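Local coordinates for protein nucleoside permease NupG (Escherichia coli K-12, PDB 7DLA) that carries purine and pyrimidine nucleosides across the bacterial inner membrane by symport with protons, as a member of the major facilitator superfamily, at residues F15-S20 and G142-M147; L22-S27 and N228-T233; S151-E156 and Q251-I255; F238-F244 and G301-P305; I259-E264 and M315-G319. The protein carries 1 engineered substitution. All blocks are in the same frame, centred on the assembly; numbering follows the deposited sequence.

Interaction 1. Residues F15-S20 and G142-M147; sequences FCLWGS and GFIMAM
Gly-19 and Phe-143 meet at a close helix crossing in the twelve-helix major facilitator fold, between the membrane-spanning segments 5-29 and 136-156. The axes of helices 15-19 and 142-147 approach to 7.2 Å and cross at -36°. Small residues on both sides allow this: Cys-16, Gly-19, Gly-142 and Ala-146 lie at the interface, and a CB on Gly-19 would run into the Phe-143 ring.

The aromatic part of the contact is a CH-pi interaction, with Gly-19 CA 3.5 Å from the centroid of the Phe-143 ring and over its face. Phe-143 reaches this place because its CG is turned opposite the backbone N (chi1 -153°), which swings the ring against the neighbouring helix. Apolar contacts extend it: Phe-143 CE1 lies 4.0 Å from Trp-18 CB, and Phe-143 CD1 is 4.2 Å from Phe-15 CB. Farther out, the Trp-18 indole stacks on Tyr-106.

Clear hydrogen bonds are found within the segments. Ser-20 OG, for instance, donates to Leu-17 O at 2.8 Å, approaching from above the carbonyl plane. On the Cys-16 side the interface is closed by a methyl group, Ala-146 CB, 3.7 Å from Cys-16 SG.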
# COMPACT_ATOMS: atom_id res chain seq x y z
N PHE A 15 5.78 -10.02 -3.63
CA PHE A 15 4.81 -9.56 -2.65
C PHE A 15 4.80 -10.36 -1.37
O PHE A 15 4.42 -9.82 -0.33
CB PHE A 15 3.44 -9.56 -3.29
CG PHE A 15 3.29 -8.52 -4.30
CD1 PHE A 15 3.39 -7.19 -3.93
CD2 PHE A 15 3.13 -8.84 -5.63
CE1 PHE A 15 3.27 -6.20 -4.88
CE2 PHE A 15 3.00 -7.86 -6.58
CZ PHE A 15 3.07 -6.53 -6.21
N CYS A 16 5.21 -11.62 -1.41
CA CYS A 16 5.32 -12.40 -0.19
C CYS A 16 6.26 -11.71 0.78
O CYS A 16 5.91 -11.50 1.94
CB CYS A 16 5.83 -13.79 -0.52
SG CYS A 16 5.38 -14.96 0.71
N LEU A 17 7.43 -11.28 0.29
CA LEU A 17 8.40 -10.64 1.18
C LEU A 17 7.81 -9.40 1.82
O LEU A 17 8.09 -9.11 2.99
CB LEU A 17 9.70 -10.29 0.46
CG LEU A 17 9.81 -9.12 -0.53
CD1 LEU A 17 10.15 -7.77 0.13
CD2 LEU A 17 10.85 -9.45 -1.57
N TRP A 18 7.01 -8.64 1.08
CA TRP A 18 6.38 -7.45 1.66
C TRP A 18 5.30 -7.82 2.69
O TRP A 18 5.28 -7.26 3.79
CB TRP A 18 5.81 -6.57 0.56
CG TRP A 18 5.87 -5.07 0.85
CD1 TRP A 18 6.79 -4.42 1.62
CD2 TRP A 18 5.04 -4.05 0.28
NE1 TRP A 18 6.55 -3.07 1.62
CE2 TRP A 18 5.49 -2.81 0.79
CE3 TRP A 18 3.95 -4.06 -0.60
CZ2 TRP A 18 4.88 -1.60 0.45
CZ3 TRP A 18 3.36 -2.87 -0.93
CH2 TRP A 18 3.82 -1.65 -0.41
N GLY A 19 4.38 -8.73 2.33
CA GLY A 19 3.26 -9.06 3.20
C GLY A 19 3.66 -9.69 4.51
O GLY A 19 2.92 -9.61 5.49
N SER A 20 4.85 -10.30 4.56
CA SER A 20 5.29 -11.01 5.76
C SER A 20 5.34 -10.09 6.98
O SER A 20 5.20 -10.55 8.12
CB SER A 20 6.65 -11.64 5.51
OG SER A 20 7.65 -10.65 5.26
N GLY A 142 0.86 -14.42 -2.84
CA GLY A 142 2.01 -14.29 -1.97
C GLY A 142 1.73 -13.43 -0.77
O GLY A 142 2.02 -13.81 0.37
N PHE A 143 1.09 -12.28 -1.00
CA PHE A 143 0.79 -11.36 0.09
C PHE A 143 -0.16 -11.98 1.11
O PHE A 143 0.16 -12.05 2.30
CB PHE A 143 0.19 -10.07 -0.48
CG PHE A 143 0.43 -8.87 0.39
CD1 PHE A 143 1.63 -8.18 0.29
CD2 PHE A 143 -0.53 -8.42 1.27
CE1 PHE A 143 1.87 -7.07 1.06
CE2 PHE A 143 -0.28 -7.32 2.06
CZ PHE A 143 0.93 -6.64 1.95
N ILE A 144 -1.36 -12.40 0.66
CA ILE A 144 -2.35 -12.89 1.63
C ILE A 144 -1.86 -14.15 2.35
O ILE A 144 -2.10 -14.33 3.55
CB ILE A 144 -3.73 -13.11 0.98
CG1 ILE A 144 -4.22 -11.81 0.31
CG2 ILE A 144 -4.74 -13.67 1.99
CD1 ILE A 144 -5.66 -11.86 -0.24
N MET A 145 -1.12 -15.01 1.66
CA MET A 145 -0.58 -16.18 2.34
C MET A 145 0.50 -15.79 3.31
O MET A 145 0.58 -16.39 4.38
CB MET A 145 -0.04 -17.16 1.33
CG MET A 145 -0.85 -18.40 1.19
SD MET A 145 0.11 -19.38 0.03
CE MET A 145 1.75 -19.18 0.74
N ALA A 146 1.38 -14.84 2.96
CA ALA A 146 2.41 -14.43 3.92
C ALA A 146 1.76 -13.94 5.20
O ALA A 146 2.19 -14.30 6.31
CB ALA A 146 3.32 -13.36 3.33
N MET A 147 0.71 -13.14 5.07
CA MET A 147 -0.09 -12.74 6.23
C MET A 147 -0.59 -13.97 6.98
O MET A 147 -0.45 -14.07 8.21
CB MET A 147 -1.27 -11.90 5.77
CG MET A 147 -0.92 -10.46 5.36
SD MET A 147 -2.29 -9.57 4.54
CE MET A 147 -3.57 -9.79 5.74

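Interaction 2. Residues L22-S27 and N228-T233; sequences LTTLGS and NMFGNT
Ser-27 and Thr-233 are joined hydroxyl to hydroxyl, Thr-233 OG1 donating to Ser-27 OG over 2.9 Å. Thr-233 OG1 lies opposite its carbonyl carbon (chi1 -47°), which directs it at the serine. The Asn-232 amide also faces Ser-27, but the OG to OD1 approach is modelled too short for its geometry to be trusted. Backbone and methyl contacts complete this shell: Thr-23 O lies 3.7 Å from Asn-232 CB, and Thr-24 CG2 is 4.1 Å from Asn-232 ND2. Gly-26 has no side chain, and a CB there would collide with Met-229 O.

A second shell positions these groups. Asn-232 ND2 is hydrogen-bonded to Glu-156 OE2, Asn-228 ND2 to Tyr-318 OH, while Tyr-44 OH bonds both Leu-22 O and Gly-26 N. Both backbones depart from regular helix: residues 22-24 lack the regular bonds, and helix 228-233 kinks at 232 and 233. A valine in place of Thr-233 would probably leave Ser-27 OG without this donor and its hydroxyl less firmly held.

The two transmembrane segments, 5-29 and 210-236, are thus joined inside the membrane by the packing of buried, largely polar residues, which a sound hydroxyl-hydroxyl bond supplements.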
# COMPACT_ATOMS: atom_id res chain seq x y z
N LEU A 22 4.37 -6.27 6.48
CA LEU A 22 3.81 -4.95 6.20
C LEU A 22 2.73 -4.57 7.21
O LEU A 22 2.81 -3.53 7.85
CB LEU A 22 3.26 -4.92 4.77
CG LEU A 22 2.84 -3.62 4.05
CD1 LEU A 22 1.43 -3.29 4.36
CD2 LEU A 22 3.73 -2.47 4.46
N THR A 23 1.71 -5.42 7.39
CA THR A 23 0.55 -5.09 8.21
C THR A 23 0.76 -5.30 9.69
O THR A 23 0.10 -4.66 10.52
CB THR A 23 -0.66 -5.92 7.76
OG1 THR A 23 -0.44 -7.30 8.12
CG2 THR A 23 -0.91 -5.76 6.25
N THR A 24 1.66 -6.19 10.06
CA THR A 24 1.91 -6.56 11.43
C THR A 24 2.93 -5.67 12.12
O THR A 24 2.86 -5.52 13.34
CB THR A 24 2.34 -8.01 11.41
OG1 THR A 24 3.51 -8.09 10.60
CG2 THR A 24 1.26 -8.88 10.79
N LEU A 25 3.83 -5.03 11.35
CA LEU A 25 4.96 -4.29 11.92
C LEU A 25 4.51 -3.21 12.90
O LEU A 25 5.22 -2.89 13.86
CB LEU A 25 5.79 -3.68 10.80
CG LEU A 25 7.08 -3.01 11.28
CD1 LEU A 25 8.05 -3.94 12.02
CD2 LEU A 25 7.79 -2.18 10.20
N GLY A 26 3.34 -2.62 12.68
CA GLY A 26 2.84 -1.68 13.66
C GLY A 26 2.66 -2.33 15.01
O GLY A 26 3.14 -1.82 16.02
N SER A 27 1.98 -3.48 15.02
CA SER A 27 1.73 -4.24 16.28
C SER A 27 3.06 -4.61 16.95
O SER A 27 3.17 -4.41 18.18
CB SER A 27 0.89 -5.46 16.01
OG SER A 27 -0.49 -5.13 15.97
N ASN A 228 -4.42 -0.39 7.47
CA ASN A 228 -3.29 -1.32 7.24
C ASN A 228 -2.15 -1.01 8.21
O ASN A 228 -1.30 -1.85 8.36
CB ASN A 228 -2.79 -1.23 5.80
CG ASN A 228 -3.78 -1.78 4.81
OD1 ASN A 228 -4.64 -2.58 5.16
ND2 ASN A 228 -3.67 -1.36 3.56
N MET A 229 -2.13 0.18 8.80
CA MET A 229 -1.04 0.49 9.75
C MET A 229 -1.46 0.07 11.16
O MET A 229 -0.64 -0.46 11.86
CB MET A 229 -0.74 1.98 9.79
CG MET A 229 -0.15 2.53 8.53
SD MET A 229 0.25 4.27 8.70
CE MET A 229 -1.39 4.96 8.57
N PHE A 230 -2.72 0.23 11.54
CA PHE A 230 -3.01 -0.06 12.93
C PHE A 230 -4.14 -1.04 13.15
O PHE A 230 -4.59 -1.18 14.28
CB PHE A 230 -3.32 1.22 13.72
CG PHE A 230 -2.22 2.23 13.70
CD1 PHE A 230 -1.20 2.18 14.65
CD2 PHE A 230 -2.22 3.27 12.77
CE1 PHE A 230 -0.19 3.12 14.64
CE2 PHE A 230 -1.22 4.21 12.75
CZ PHE A 230 -0.20 4.14 13.68
N GLY A 231 -4.65 -1.71 12.11
CA GLY A 231 -5.80 -2.57 12.32
C GLY A 231 -5.41 -3.82 13.07
O GLY A 231 -6.16 -4.32 13.91
N ASN A 232 -4.21 -4.31 12.81
CA ASN A 232 -3.72 -5.46 13.53
C ASN A 232 -3.47 -5.08 14.99
O ASN A 232 -3.74 -5.87 15.90
CB ASN A 232 -2.45 -5.97 12.85
CG ASN A 232 -1.83 -7.11 13.57
OD1 ASN A 232 -1.11 -6.95 14.55
ND2 ASN A 232 -2.09 -8.31 13.05
N THR A 233 -2.97 -3.85 15.23
CA THR A 233 -2.77 -3.37 16.60
C THR A 233 -4.10 -3.16 17.31
O THR A 233 -4.20 -3.42 18.51
CB THR A 233 -1.95 -2.08 16.62
OG1 THR A 233 -0.80 -2.22 15.77
CG2 THR A 233 -1.49 -1.76 18.02

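Interaction 3. Residues S151-E156 and Q251-I255; sequences SLSGFE and QHASI
The imidazole of His-252 lies against the end of the transmembrane segment 136-156, with Leu-152 CD2 over one face. The Ser-151 carbonyl is placed at the edge, but too close in the model, so its position there is doubtful. The ring is probably modelled turned over, so its nitrogens support no conclusion. Phe-248 meets it, the two ring planes about 55° apart.

The second flat group is the carboxylate of Glu-156. Ser-254 N donates to Glu-156 OE2 in a weak bond of 3.3 Å, with an N-H...O angle of 152°. His-236 NE2 is hydrogen-bonded to the same oxygen, as is Asn-232 ND2, so OE2 is shared between helix 226-236 and the start of helix 253-299. On the other branch, Ser-151 OG donates to Glu-156 OE1, in a bond modelled very short. The glutamate chain is extended beyond CG (chi2 -175°), and this carries the carboxylate across to the first turn of helix 253-299.

Apolar contacts flank the polar ones. Ser-151 CB is 3.5 Å from Ile-255 CD1 and 3.6 Å from Ser-254 CB, while Leu-152 CG lies 4.4 Å from Ile-255 CD1. Thr-24 touches both Glu-156 and Ser-254, bringing the contact up against the first transmembrane segment.

Gly-154 has a positive phi of 72° and two bonds back into the last turn, the Schellman motif that ends helix 138-152. The chain then returns with Glu-156 facing the start of helix 253-299, so that a helix C-terminus and a helix N-terminus are joined at the periplasmic side of this major facilitator fold.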
# COMPACT_ATOMS: atom_id res chain seq x y z
N SER A 151 0.82 -15.05 10.71
CA SER A 151 -0.20 -15.11 11.75
C SER A 151 -0.24 -16.49 12.40
O SER A 151 -0.16 -16.60 13.63
CB SER A 151 -1.57 -14.74 11.18
OG SER A 151 -2.47 -14.43 12.23
N LEU A 152 -0.32 -17.55 11.59
CA LEU A 152 -0.55 -18.90 12.12
C LEU A 152 0.69 -19.49 12.77
O LEU A 152 0.57 -20.37 13.64
CB LEU A 152 -1.01 -19.83 11.01
CG LEU A 152 -2.38 -19.53 10.42
CD1 LEU A 152 -2.45 -20.19 9.07
CD2 LEU A 152 -3.45 -20.06 11.35
N SER A 153 1.87 -19.03 12.40
CA SER A 153 3.09 -19.52 13.03
C SER A 153 3.38 -18.87 14.38
O SER A 153 4.40 -19.20 14.99
CB SER A 153 4.26 -19.28 12.10
OG SER A 153 3.84 -19.56 10.78
N GLY A 154 2.54 -17.95 14.84
CA GLY A 154 2.84 -17.20 16.04
C GLY A 154 3.94 -16.16 15.95
O GLY A 154 4.62 -15.92 16.95
N PHE A 155 4.12 -15.52 14.80
CA PHE A 155 5.16 -14.50 14.61
C PHE A 155 4.61 -13.12 14.30
O PHE A 155 5.34 -12.27 13.77
CB PHE A 155 6.13 -14.91 13.51
CG PHE A 155 6.83 -16.20 13.76
CD1 PHE A 155 7.26 -16.53 15.03
CD2 PHE A 155 7.11 -17.07 12.72
CE1 PHE A 155 7.93 -17.70 15.27
CE2 PHE A 155 7.78 -18.26 12.96
CZ PHE A 155 8.19 -18.56 14.24
N GLU A 156 3.31 -12.92 14.55
CA GLU A 156 2.67 -11.60 14.29
C GLU A 156 3.39 -10.55 15.13
O GLU A 156 4.05 -9.67 14.55
CB GLU A 156 1.18 -11.65 14.63
CG GLU A 156 0.28 -11.75 13.41
CD GLU A 156 -1.21 -11.69 13.71
OE1 GLU A 156 -1.84 -12.77 13.75
OE2 GLU A 156 -1.73 -10.58 13.90
N GLN A 251 -6.28 -13.58 18.52
CA GLN A 251 -5.03 -14.32 18.40
C GLN A 251 -4.39 -14.08 17.04
O GLN A 251 -3.19 -13.82 16.95
CB GLN A 251 -5.28 -15.82 18.65
CG GLN A 251 -5.41 -16.29 20.14
CD GLN A 251 -4.11 -16.18 20.92
OE1 GLN A 251 -3.35 -15.21 20.76
NE2 GLN A 251 -3.82 -17.18 21.77
N HIS A 252 -5.20 -14.08 15.97
CA HIS A 252 -4.71 -14.08 14.59
C HIS A 252 -5.39 -12.96 13.84
O HIS A 252 -6.30 -13.19 13.04
CB HIS A 252 -4.97 -15.40 13.94
CG HIS A 252 -4.17 -16.50 14.55
ND1 HIS A 252 -4.67 -17.35 15.51
CD2 HIS A 252 -2.87 -16.84 14.38
CE1 HIS A 252 -3.73 -18.19 15.88
NE2 HIS A 252 -2.63 -17.90 15.21
N ALA A 253 -4.95 -11.73 14.10
CA ALA A 253 -5.59 -10.59 13.46
C ALA A 253 -5.30 -10.57 11.97
O ALA A 253 -6.18 -10.25 11.18
CB ALA A 253 -5.13 -9.28 14.11
N SER A 254 -4.06 -10.91 11.58
CA SER A 254 -3.72 -10.94 10.17
C SER A 254 -4.68 -11.82 9.38
O SER A 254 -5.00 -11.52 8.22
CB SER A 254 -2.27 -11.38 9.98
OG SER A 254 -1.39 -10.48 10.64
N ILE A 255 -5.24 -12.85 10.01
CA ILE A 255 -6.20 -13.70 9.31
C ILE A 255 -7.51 -12.96 9.06
O ILE A 255 -8.15 -13.15 8.02
CB ILE A 255 -6.42 -15.00 10.11
CG1 ILE A 255 -5.07 -15.63 10.40
CG2 ILE A 255 -7.25 -15.99 9.33
CD1 ILE A 255 -4.27 -15.82 9.16

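Interaction 4. Residues F238-F244 and G301-P305; sequences FDKDPMF and GDPTP
Thr-304 touches Phe-244 with its methyl group, while its OG1 accepts a hydrogen bond from the backbone N of Gly-307. This is an N-cap: the threonine stands right before helix 305-335 and its side chain takes up an amide of the first turn. Thr-304 O is also bonded, to Thr-308 OG1. With OG1 committed to the helix, CG2 is left facing the other loop, 3.6 Å from Phe-244 CE1. Met-243 CE approaches the same methyl, Thr-304 CG2, at 4.4 Å.

Between the two periplasmic loops the attachment is aromatic and apolar. Pro-303 sits where two phenylalanines converge; its CG touches both rings, while the CH-pi geometry is met by CD over Phe-238 and by CG over Phe-244. Pro-303 CD stands 4.0 Å from the centroid of the Phe-238 ring and only 12° off the normal, over the centre of that face. Pro-303 CG is 3.7 Å from the centroid of Phe-244 and 25° off the normal, hence shifted toward the ring's rim. Both rings therefore present a face to the proline.

Helix 248-251 backs the arrangement, Val-250 touching both phenylalanines and Ile-249 touching Pro-303. Phe-234 meets Phe-238 edge-to-face, tying this loop to helix 226-236. The contact joins the loop between the transmembrane segments 210-236 and 248-268 to the short periplasmic loop between 281-300 and 306-326, at the surface of the protein.

At the far end of the Phe-238 ring, polar atoms come near without bonding: Asp-302 OD1 lies 4.0 Å from Phe-238 CE1, the carboxylate and ring planes 72° apart.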
# COMPACT_ATOMS: atom_id res chain seq x y z
N PHE A 238 -7.30 -6.03 22.17
CA PHE A 238 -8.21 -6.77 23.04
C PHE A 238 -7.52 -7.84 23.85
O PHE A 238 -8.20 -8.74 24.37
CB PHE A 238 -9.33 -7.39 22.21
CG PHE A 238 -10.15 -6.40 21.48
CD1 PHE A 238 -11.12 -5.70 22.13
CD2 PHE A 238 -9.92 -6.15 20.15
CE1 PHE A 238 -11.88 -4.78 21.46
CE2 PHE A 238 -10.66 -5.23 19.47
CZ PHE A 238 -11.65 -4.54 20.13
N ASP A 239 -6.20 -7.79 23.96
CA ASP A 239 -5.50 -8.58 24.97
C ASP A 239 -6.06 -8.28 26.36
O ASP A 239 -6.37 -9.21 27.12
CB ASP A 239 -4.01 -8.25 24.90
CG ASP A 239 -3.30 -9.01 23.84
OD1 ASP A 239 -3.94 -9.81 23.14
OD2 ASP A 239 -2.09 -8.76 23.64
N LYS A 240 -6.23 -6.99 26.67
CA LYS A 240 -6.60 -6.41 27.95
C LYS A 240 -7.87 -6.99 28.57
O LYS A 240 -8.15 -6.68 29.73
CB LYS A 240 -6.74 -4.89 27.76
CG LYS A 240 -7.88 -4.41 26.81
CD LYS A 240 -7.99 -2.88 26.83
CE LYS A 240 -8.70 -2.31 28.09
NZ LYS A 240 -10.10 -1.75 27.93
N ASP A 241 -8.65 -7.78 27.84
CA ASP A 241 -9.80 -8.48 28.41
C ASP A 241 -9.48 -9.97 28.43
O ASP A 241 -9.01 -10.50 27.42
CB ASP A 241 -11.08 -8.27 27.59
CG ASP A 241 -11.73 -6.90 27.80
OD1 ASP A 241 -11.00 -5.87 27.78
OD2 ASP A 241 -12.97 -6.85 27.95
N PRO A 242 -9.73 -10.66 29.54
CA PRO A 242 -9.56 -12.12 29.53
C PRO A 242 -10.56 -12.82 28.64
O PRO A 242 -10.27 -13.90 28.12
CB PRO A 242 -9.75 -12.49 31.01
CG PRO A 242 -9.40 -11.25 31.76
CD PRO A 242 -9.98 -10.16 30.91
N MET A 243 -11.75 -12.22 28.45
CA MET A 243 -12.79 -12.86 27.66
C MET A 243 -12.39 -12.99 26.19
O MET A 243 -12.60 -14.03 25.56
CB MET A 243 -14.10 -12.09 27.82
CG MET A 243 -15.13 -12.40 26.71
SD MET A 243 -16.88 -12.40 27.20
CE MET A 243 -17.65 -12.12 25.61
N PHE A 244 -11.80 -11.94 25.63
CA PHE A 244 -11.38 -11.99 24.24
C PHE A 244 -9.97 -12.54 24.06
O PHE A 244 -9.54 -12.76 22.93
CB PHE A 244 -11.49 -10.59 23.61
CG PHE A 244 -12.82 -9.90 23.85
CD1 PHE A 244 -14.02 -10.58 23.69
CD2 PHE A 244 -12.86 -8.56 24.21
CE1 PHE A 244 -15.23 -9.94 23.91
CE2 PHE A 244 -14.06 -7.93 24.44
CZ PHE A 244 -15.24 -8.61 24.29
N GLY A 301 -16.56 -2.41 16.38
CA GLY A 301 -16.11 -3.80 16.21
C GLY A 301 -15.77 -4.45 17.54
O GLY A 301 -15.18 -3.77 18.39
N ASP A 302 -16.11 -5.74 17.69
CA ASP A 302 -15.85 -6.48 18.95
C ASP A 302 -15.53 -7.94 18.65
O ASP A 302 -16.03 -8.45 17.63
CB ASP A 302 -17.11 -6.49 19.82
CG ASP A 302 -16.99 -5.65 21.08
OD1 ASP A 302 -15.88 -5.18 21.36
OD2 ASP A 302 -18.01 -5.48 21.75
N PRO A 303 -14.70 -8.62 19.47
CA PRO A 303 -14.44 -10.05 19.30
C PRO A 303 -15.73 -10.83 19.58
O PRO A 303 -15.74 -12.03 19.41
CB PRO A 303 -13.36 -10.36 20.35
CG PRO A 303 -12.73 -9.02 20.60
CD PRO A 303 -13.88 -8.04 20.52
N THR A 304 -16.77 -10.12 20.03
CA THR A 304 -18.08 -10.71 20.28
C THR A 304 -18.70 -11.16 18.97
O THR A 304 -18.24 -10.79 17.89
CB THR A 304 -18.98 -9.67 20.98
OG1 THR A 304 -19.11 -8.50 20.16
CG2 THR A 304 -18.40 -9.30 22.34
N PRO A 305 -19.76 -11.98 19.01
CA PRO A 305 -20.47 -12.32 17.77
C PRO A 305 -20.89 -11.11 16.94
O PRO A 305 -20.43 -10.96 15.81
CB PRO A 305 -21.67 -13.13 18.27
CG PRO A 305 -21.15 -13.79 19.52
CD PRO A 305 -20.25 -12.77 20.16

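Interaction 5. Residues I259-E264 and M315-G319; sequences ISQISE and MIVYG
Glu-264 and Gly-319 mark where the two backbones run closest, in helices that cross at -39°; the axes of segments 259-264 and 315-319 approach to 7.0 Å. The glycine permits this: Gly-319 CA rests 3.5 Å from Glu-264 N, and a CB would clash with the backbone of Ser-263 and Glu-264.

One hydrogen bond links the helices directly. Ser-263 OG, turned opposite its own backbone N (chi1 -166°), donates to Ile-316 O at 3.0 Å, in the carbonyl plane and on a lone pair. Ile-316 O also accepts from Gly-319 N, so it serves both its own helix and the neighbour. At the other end, Ile-259 CG2 packs on Met-315 CB at 3.7 Å and on Ile-316 CD1 at 3.9 Å.

Tyr-318 passes Ser-260, whose CB is 3.4 Å from Tyr-318 CD2, and runs alongside Glu-264. Its OH is hydrogen-bonded to Asn-228 ND2. A phenylalanine in place of Tyr-318 would probably leave Asn-228 ND2 without this partner and its amide less firmly oriented.

Around the pair, Arg-294 of the transmembrane segment 281-300 is hydrogen-bonded to Ser-260 OG, Gln-261 touches Ile-144 and Met-147 of helix 138-152, and Tyr-318 reaches Thr-227 of helix 226-236.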
# COMPACT_ATOMS: atom_id res chain seq x y z
N ILE A 259 -9.16 -10.56 4.85
CA ILE A 259 -10.41 -10.32 4.14
C ILE A 259 -10.40 -8.95 3.50
O ILE A 259 -11.02 -8.75 2.45
CB ILE A 259 -11.60 -10.51 5.10
CG1 ILE A 259 -11.47 -11.86 5.79
CG2 ILE A 259 -12.92 -10.36 4.36
CD1 ILE A 259 -12.61 -12.18 6.70
N SER A 260 -9.63 -8.02 4.07
CA SER A 260 -9.44 -6.73 3.44
C SER A 260 -8.80 -6.87 2.06
O SER A 260 -9.34 -6.35 1.07
CB SER A 260 -8.61 -5.83 4.35
OG SER A 260 -9.28 -5.60 5.60
N GLN A 261 -7.69 -7.61 1.96
CA GLN A 261 -7.01 -7.77 0.67
C GLN A 261 -7.82 -8.63 -0.28
O GLN A 261 -7.88 -8.36 -1.49
CB GLN A 261 -5.65 -8.41 0.88
CG GLN A 261 -5.05 -8.04 2.18
CD GLN A 261 -4.93 -6.57 2.36
OE1 GLN A 261 -5.38 -6.02 3.36
NE2 GLN A 261 -4.27 -5.93 1.42
N ILE A 262 -8.44 -9.67 0.27
CA ILE A 262 -9.38 -10.49 -0.49
C ILE A 262 -10.39 -9.59 -1.21
O ILE A 262 -10.55 -9.63 -2.44
CB ILE A 262 -10.07 -11.48 0.45
CG1 ILE A 262 -9.07 -12.40 1.10
CG2 ILE A 262 -10.96 -12.42 -0.32
CD1 ILE A 262 -9.73 -13.46 1.96
N SER A 263 -11.07 -8.74 -0.43
CA SER A 263 -12.16 -7.93 -1.00
C SER A 263 -11.63 -6.86 -1.95
O SER A 263 -12.30 -6.50 -2.91
CB SER A 263 -12.98 -7.29 0.11
OG SER A 263 -14.17 -6.80 -0.44
N GLU A 264 -10.42 -6.35 -1.69
CA GLU A 264 -9.80 -5.41 -2.61
C GLU A 264 -9.58 -6.04 -3.98
O GLU A 264 -9.82 -5.41 -5.00
CB GLU A 264 -8.47 -4.93 -2.06
CG GLU A 264 -7.59 -4.32 -3.13
CD GLU A 264 -6.28 -3.85 -2.58
OE1 GLU A 264 -6.00 -4.09 -1.37
OE2 GLU A 264 -5.55 -3.17 -3.34
N MET A 315 -14.12 -5.18 6.90
CA MET A 315 -13.21 -5.78 5.92
C MET A 315 -13.73 -5.72 4.49
O MET A 315 -13.04 -5.22 3.59
CB MET A 315 -12.90 -7.22 6.29
CG MET A 315 -11.93 -7.38 7.37
SD MET A 315 -12.11 -6.49 8.89
CE MET A 315 -10.53 -5.65 8.87
N ILE A 316 -14.94 -6.24 4.27
CA ILE A 316 -15.54 -6.23 2.93
C ILE A 316 -15.57 -4.81 2.37
O ILE A 316 -15.17 -4.55 1.23
CB ILE A 316 -16.95 -6.83 2.97
CG1 ILE A 316 -16.94 -8.30 3.43
CG2 ILE A 316 -17.60 -6.67 1.58
CD1 ILE A 316 -16.14 -9.15 2.56
N VAL A 317 -16.07 -3.87 3.18
CA VAL A 317 -16.17 -2.48 2.73
C VAL A 317 -14.82 -1.92 2.35
O VAL A 317 -14.71 -1.04 1.48
CB VAL A 317 -16.88 -1.60 3.78
CG1 VAL A 317 -17.35 -0.34 3.14
CG2 VAL A 317 -18.11 -2.28 4.27
N TYR A 318 -13.77 -2.42 2.98
CA TYR A 318 -12.44 -1.88 2.73
C TYR A 318 -12.05 -2.00 1.26
O TYR A 318 -11.32 -1.15 0.73
CB TYR A 318 -11.40 -2.61 3.59
CG TYR A 318 -9.98 -2.32 3.21
CD1 TYR A 318 -9.34 -1.18 3.66
CD2 TYR A 318 -9.30 -3.15 2.35
CE1 TYR A 318 -8.03 -0.91 3.29
CE2 TYR A 318 -8.01 -2.89 1.98
CZ TYR A 318 -7.38 -1.78 2.45
OH TYR A 318 -6.08 -1.56 2.05
N GLY A 319 -12.50 -3.06 0.59
CA GLY A 319 -11.97 -3.33 -0.73
C GLY A 319 -12.44 -2.32 -1.75
O GLY A 319 -11.65 -1.74 -2.50

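Overall arrangement
Interactions 1 and 2 are buried, interactions 3 and 5 partly so, and interaction 4 is at the periplasmic surface, its centre about 28 Å from the centre of the chain. Interactions 1 and 3 share helix 138-152, and interactions 3 and 5 share helix 253-299. Interactions 1 and 5 are both helix crossings made close by glycine, but interaction 5 adds an interhelical serine-to-carbonyl bond. Interaction 2 brings together buried polar side chains and connects outward through them, Asn-232 to Glu-156 of interaction 3 and Asn-228 to Tyr-318 of interaction 5. Interaction 4 differs in using proline-aromatic faces between loops, with its nearest atoms about 5 Å from interaction 2.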